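Local coordinates for alcohol dehydrogenase (Thermus sp., PDB 4CPD), which probably catalyses the NAD-dependent interconversion of alcohols with aldehydes or ketones, as a zinc-containing medium-chain dehydrogenase/reductase, at residues A[144-149]-A[304-309]; A[252-257]-A[274-279]. All coordinates share one frame; numbering follows the deposited sequence.

Contact 1: A[144-149]-A[304-309]; sequences PERAIF and ALLASG
The guanidinium of Arg146 meets the end of helix 295-307 obliquely, turned toward the carbonyl O of Leu306 and the CA of Gly309, while the ring of Phe149 has the backbone O atoms of Glu145 and Arg146 at its edge, in plane. NE of Arg146 lies 3.2 Å from Leu306 O, and NH2 comes within 4.2 Å of Gly309 CA. The other end of the group is held from outside the pair, where NH1 forms a salt bridge with Glu314. The aliphatic part of the arginine also packs on Leu306. With CG anti to the backbone N (chi1 -155°) and a bend at chi3, the chain runs alongside Leu306 in the opposite sense, and CD packs against both CB and CD2 of that leucine, 3.7 Å from CB. The other methyl, Leu306 CD1, reaches back to the backbone O of Arg146 at 3.8 Å and lies 4.3 Å from Ala147 CA. Leu306 thus fits against helix 144-147 while Leu154 of helix 153-163 and Pro313 also pack on it. Leu306 O accepts a 2.9 Å bond from Gly309 N, part of the closing turn in which Gly309 adopts positive phi. The arrangement is that of an arginine running alongside the last turn of a helix closed by a Schellman motif, where helix 295-307 abuts the segment leading to the zinc ligand Asp152.

Contact 2: A[252-257]-A[274-279]; sequences LALEMV and FPFPLA
Leu254 crosses both Phe274 and Phe276 at about a right angle, yet its methyls meet the two rings differently. CD1 lies at the edge of the Phe274 ring, near its plane and 3.8 Å from CE2. Against Phe276 the same methyl makes an off-centre CH-pi contact, 4.2 Å from the ring centroid and 29° off the normal, while CD2 sits 4.0 Å from both CE2 and CZ. The Pro277 ring adds a third surface, its CD 4.1 Å from CD1. Leu254 reaches this spot with CG anti to its carbonyl carbon (chi1 -71°), pointing from the helix toward the strand. An alanine at Leu254 would remove CG and both methyls and is likely to open a gap between the two rings and Pro277, leaving the phenylalanines freer to shift. Leu286 and Phe288 of strand 286-290 also touch Leu254, and Phe276 meets Phe288 of the second subunit edge-to-face. Helix 252-256 and strand 274-277 run nearly parallel, 13° apart, with axes 9.4 Å from each other. This is helix-on-strand packing at the edge of a Rossmann-type domain, where strand 273-277 pairs antiparallel with a strand of the second subunit and carries the sheet across the dimer interface.

The two contacts lie on opposite sides of the chain's centre, their own centres 36 Å apart and their nearest atoms about 23 Å apart, so neither touches the other. Along the chain they are nested: 144-149 comes first, then 252-257 and 274-279, and 304-309 closes the outer loop. Contact 1 thereby brackets the nucleotide-binding region with its six-stranded parallel sheet, joining helix 144-147 to the last turn of helix 295-307. Contact 2 sits within that region, at its dimer-facing end. One contact thus ties together the two ends of a long chain excursion; the other links a helix to a strand at the subunit interface.

Contact 1: A[144-149]-A[304-309]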
loop_
_atom_site.group_PDB
_atom_site.type_symbol
_atom_site.label_atom_id
_atom_site.label_comp_id
_atom_site.label_asym_id
_atom_site.label_seq_id
_atom_site.Cartn_x
_atom_site.Cartn_y
_atom_site.Cartn_z
ATOM N N PRO A 144 -2.458 -31.275 -15.997
ATOM C CA PRO A 144 -3.534 -30.789 -15.115
ATOM C C PRO A 144 -3.110 -30.646 -13.662
ATOM O O PRO A 144 -3.572 -29.740 -12.988
ATOM C CB PRO A 144 -4.609 -31.875 -15.216
ATOM C CG PRO A 144 -4.348 -32.559 -16.524
ATOM C CD PRO A 144 -2.876 -32.420 -16.820
ATOM N N GLU A 145 -2.246 -31.519 -13.170
ATOM C CA GLU A 145 -1.843 -31.436 -11.775
ATOM C C GLU A 145 -0.946 -30.245 -11.535
ATOM O O GLU A 145 -0.834 -29.765 -10.423
ATOM C CB GLU A 145 -1.206 -32.743 -11.257
ATOM C CG GLU A 145 0.106 -33.182 -11.881
ATOM C CD GLU A 145 -0.025 -33.853 -13.255
ATOM O OE1 GLU A 145 -1.104 -33.802 -13.909
ATOM O OE2 GLU A 145 0.992 -34.415 -13.711
ATOM N N ARG A 146 -0.292 -29.760 -12.580
ATOM C CA ARG A 146 0.492 -28.523 -12.468
ATOM C C ARG A 146 -0.446 -27.343 -12.616
ATOM O O ARG A 146 -0.389 -26.408 -11.822
ATOM C CB ARG A 146 1.581 -28.451 -13.546
ATOM C CG ARG A 146 2.754 -27.568 -13.158
ATOM C CD ARG A 146 3.537 -26.988 -14.337
ATOM N NE ARG A 146 4.706 -27.678 -14.947
ATOM C CZ ARG A 146 5.620 -28.463 -14.362
ATOM N NH1 ARG A 146 5.586 -28.801 -13.088
ATOM N NH2 ARG A 146 6.601 -28.930 -15.106
ATOM N N ALA A 147 -1.321 -27.416 -13.624
ATOM C CA ALA A 147 -2.202 -26.306 -13.976
ATOM C C ALA A 147 -3.122 -25.890 -12.852
ATOM O O ALA A 147 -3.442 -24.697 -12.717
ATOM C CB ALA A 147 -3.037 -26.628 -15.212
ATOM N N ILE A 148 -3.574 -26.847 -12.061
ATOM C CA ILE A 148 -4.625 -26.532 -11.090
ATOM C C ILE A 148 -4.251 -25.367 -10.163
ATOM O O ILE A 148 -5.091 -24.561 -9.807
ATOM C CB ILE A 148 -5.078 -27.765 -10.294
ATOM C CG1 ILE A 148 -6.212 -27.396 -9.341
ATOM C CG2 ILE A 148 -3.929 -28.379 -9.511
ATOM C CD1 ILE A 148 -6.942 -28.600 -8.799
ATOM N N PHE A 149 -2.980 -25.238 -9.857
ATOM C CA PHE A 149 -2.494 -24.206 -8.936
ATOM C C PHE A 149 -2.663 -22.773 -9.434
ATOM O O PHE A 149 -2.833 -21.834 -8.642
ATOM C CB PHE A 149 -1.059 -24.487 -8.601
ATOM C CG PHE A 149 -0.886 -25.764 -7.852
ATOM C CD1 PHE A 149 -0.776 -26.970 -8.500
ATOM C CD2 PHE A 149 -0.930 -25.763 -6.489
ATOM C CE1 PHE A 149 -0.651 -28.153 -7.787
ATOM C CE2 PHE A 149 -0.792 -26.940 -5.765
ATOM C CZ PHE A 149 -0.648 -28.142 -6.420
ATOM N N ALA A 304 1.704 -19.349 -18.458
ATOM C CA ALA A 304 2.862 -19.359 -19.327
ATOM C C ALA A 304 4.110 -19.871 -18.550
ATOM O O ALA A 304 4.940 -20.583 -19.093
ATOM C CB ALA A 304 3.091 -17.964 -19.933
ATOM N N LEU A 305 4.222 -19.519 -17.279
ATOM C CA LEU A 305 5.358 -19.947 -16.492
ATOM C C LEU A 305 5.273 -21.456 -16.190
ATOM O O LEU A 305 6.298 -22.175 -16.182
ATOM C CB LEU A 305 5.463 -19.145 -15.184
ATOM C CG LEU A 305 5.958 -17.704 -15.247
ATOM C CD1 LEU A 305 5.738 -17.052 -13.906
ATOM C CD2 LEU A 305 7.428 -17.620 -15.554
ATOM N N LEU A 306 4.059 -21.926 -15.924
ATOM C CA LEU A 306 3.852 -23.327 -15.610
ATOM C C LEU A 306 4.154 -24.167 -16.853
ATOM O O LEU A 306 4.910 -25.131 -16.811
ATOM C CB LEU A 306 2.421 -23.543 -15.167
ATOM C CG LEU A 306 2.068 -22.975 -13.798
ATOM C CD1 LEU A 306 0.573 -23.112 -13.560
ATOM C CD2 LEU A 306 2.810 -23.711 -12.700
ATOM N N ALA A 307 3.591 -23.743 -17.968
ATOM C CA ALA A 307 3.750 -24.470 -19.210
ATOM C C ALA A 307 5.213 -24.593 -19.588
ATOM O O ALA A 307 5.607 -25.568 -20.202
ATOM C CB ALA A 307 2.942 -23.832 -20.346
ATOM N N SER A 308 6.029 -23.635 -19.189
ATOM C CA SER A 308 7.401 -23.630 -19.624
ATOM C C SER A 308 8.303 -24.251 -18.594
ATOM O O SER A 308 9.511 -24.185 -18.725
ATOM C CB SER A 308 7.841 -22.199 -19.881
ATOM O OG SER A 308 7.943 -21.476 -18.666
ATOM N N GLY A 309 7.726 -24.793 -17.533
ATOM C CA GLY A 309 8.521 -25.478 -16.523
ATOM C C GLY A 309 9.223 -24.632 -15.492
ATOM O O GLY A 309 9.768 -25.177 -14.528
#

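Contact 2: A[252-257]-A[274-279]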
loop_
_atom_site.group_PDB
_atom_site.type_symbol
_atom_site.label_atom_id
_atom_site.label_comp_id
_atom_site.label_asym_id
_atom_site.label_seq_id
_atom_site.Cartn_x
_atom_site.Cartn_y
_atom_site.Cartn_z
ATOM N N LEU A 252 4.328 -8.517 13.092
ATOM C CA LEU A 252 5.617 -9.084 12.788
ATOM C C LEU A 252 6.119 -8.608 11.431
ATOM O O LEU A 252 7.251 -8.148 11.313
ATOM C CB LEU A 252 5.522 -10.603 12.810
ATOM C CG LEU A 252 6.836 -11.303 13.112
ATOM C CD1 LEU A 252 7.288 -11.048 14.554
ATOM C CD2 LEU A 252 6.660 -12.786 12.847
ATOM N N ALA A 253 5.263 -8.697 10.423
ATOM C CA ALA A 253 5.623 -8.270 9.087
ATOM C C ALA A 253 6.048 -6.813 9.072
ATOM O O ALA A 253 7.056 -6.459 8.421
ATOM C CB ALA A 253 4.471 -8.501 8.115
ATOM N N LEU A 254 5.289 -5.988 9.796
ATOM C CA LEU A 254 5.528 -4.542 9.843
ATOM C C LEU A 254 6.775 -4.141 10.641
ATOM O O LEU A 254 7.442 -3.162 10.322
ATOM C CB LEU A 254 4.287 -3.819 10.357
ATOM C CG LEU A 254 3.157 -3.840 9.321
ATOM C CD1 LEU A 254 1.837 -3.502 9.960
ATOM C CD2 LEU A 254 3.410 -2.884 8.161
ATOM N N GLU A 255 7.100 -4.911 11.666
ATOM C CA GLU A 255 8.332 -4.696 12.389
ATOM C C GLU A 255 9.535 -5.149 11.544
ATOM O O GLU A 255 10.553 -4.469 11.428
ATOM C CB GLU A 255 8.276 -5.476 13.692
ATOM C CG GLU A 255 9.271 -4.970 14.724
ATOM C CD GLU A 255 9.160 -5.688 16.059
ATOM O OE1 GLU A 255 8.254 -6.541 16.229
ATOM O OE2 GLU A 255 9.982 -5.374 16.947
ATOM N N MET A 256 9.396 -6.326 10.960
ATOM C CA MET A 256 10.458 -6.972 10.216
ATOM C C MET A 256 10.932 -6.175 8.971
ATOM O O MET A 256 12.136 -6.034 8.731
ATOM C CB MET A 256 9.895 -8.332 9.830
ATOM C CG MET A 256 10.777 -9.282 9.058
ATOM S SD MET A 256 9.823 -10.794 8.767
ATOM C CE MET A 256 9.511 -11.393 10.420
ATOM N N VAL A 257 9.983 -5.662 8.187
ATOM C CA VAL A 257 10.290 -5.073 6.884
ATOM C C VAL A 257 11.199 -3.877 7.093
ATOM O O VAL A 257 11.073 -3.189 8.096
ATOM C CB VAL A 257 8.998 -4.652 6.124
ATOM C CG1 VAL A 257 8.313 -3.481 6.814
ATOM C CG2 VAL A 257 9.282 -4.316 4.661
ATOM N N PHE A 274 -6.182 -4.639 13.707
ATOM C CA PHE A 274 -4.862 -4.835 14.322
ATOM C C PHE A 274 -4.132 -3.478 14.457
ATOM O O PHE A 274 -4.399 -2.556 13.681
ATOM C CB PHE A 274 -4.030 -5.838 13.496
ATOM C CG PHE A 274 -3.484 -5.268 12.210
ATOM C CD1 PHE A 274 -4.221 -5.328 11.041
ATOM C CD2 PHE A 274 -2.235 -4.652 12.178
ATOM C CE1 PHE A 274 -3.729 -4.778 9.863
ATOM C CE2 PHE A 274 -1.740 -4.110 11.006
ATOM C CZ PHE A 274 -2.489 -4.178 9.846
ATOM N N PRO A 275 -3.198 -3.354 15.425
ATOM C CA PRO A 275 -2.515 -2.064 15.630
ATOM C C PRO A 275 -1.425 -1.758 14.591
ATOM O O PRO A 275 -0.389 -2.433 14.541
ATOM C CB PRO A 275 -1.892 -2.220 17.024
ATOM C CG PRO A 275 -1.639 -3.692 17.167
ATOM C CD PRO A 275 -2.677 -4.405 16.326
ATOM N N PHE A 276 -1.664 -0.744 13.769
ATOM C CA PHE A 276 -0.712 -0.342 12.728
ATOM C C PHE A 276 0.122 0.770 13.304
ATOM O O PHE A 276 -0.454 1.715 13.822
ATOM C CB PHE A 276 -1.439 0.174 11.495
ATOM C CG PHE A 276 -0.584 0.229 10.278
ATOM C CD1 PHE A 276 0.357 1.220 10.130
ATOM C CD2 PHE A 276 -0.726 -0.708 9.275
ATOM C CE1 PHE A 276 1.171 1.274 9.013
ATOM C CE2 PHE A 276 0.084 -0.668 8.148
ATOM C CZ PHE A 276 1.031 0.325 8.013
ATOM N N PRO A 277 1.468 0.664 13.223
ATOM C CA PRO A 277 2.331 1.687 13.786
ATOM C C PRO A 277 2.120 3.028 13.122
ATOM O O PRO A 277 2.078 3.115 11.886
ATOM C CB PRO A 277 3.744 1.186 13.482
ATOM C CG PRO A 277 3.591 0.134 12.448
ATOM C CD PRO A 277 2.248 -0.466 12.691
ATOM N N LEU A 278 2.002 4.064 13.949
ATOM C CA LEU A 278 1.714 5.404 13.481
ATOM C C LEU A 278 2.988 6.247 13.524
ATOM O O LEU A 278 3.583 6.524 12.499
ATOM C CB LEU A 278 0.572 6.012 14.291
ATOM C CG LEU A 278 -0.269 7.049 13.551
ATOM C CD1 LEU A 278 -1.550 7.332 14.320
ATOM C CD2 LEU A 278 0.503 8.344 13.306
ATOM N N ALA A 279 3.425 6.656 14.703
ATOM C CA ALA A 279 4.546 7.580 14.787
ATOM C C ALA A 279 5.742 6.919 14.158
ATOM O O ALA A 279 6.434 7.515 13.343
ATOM C CB ALA A 279 4.824 7.938 16.229
#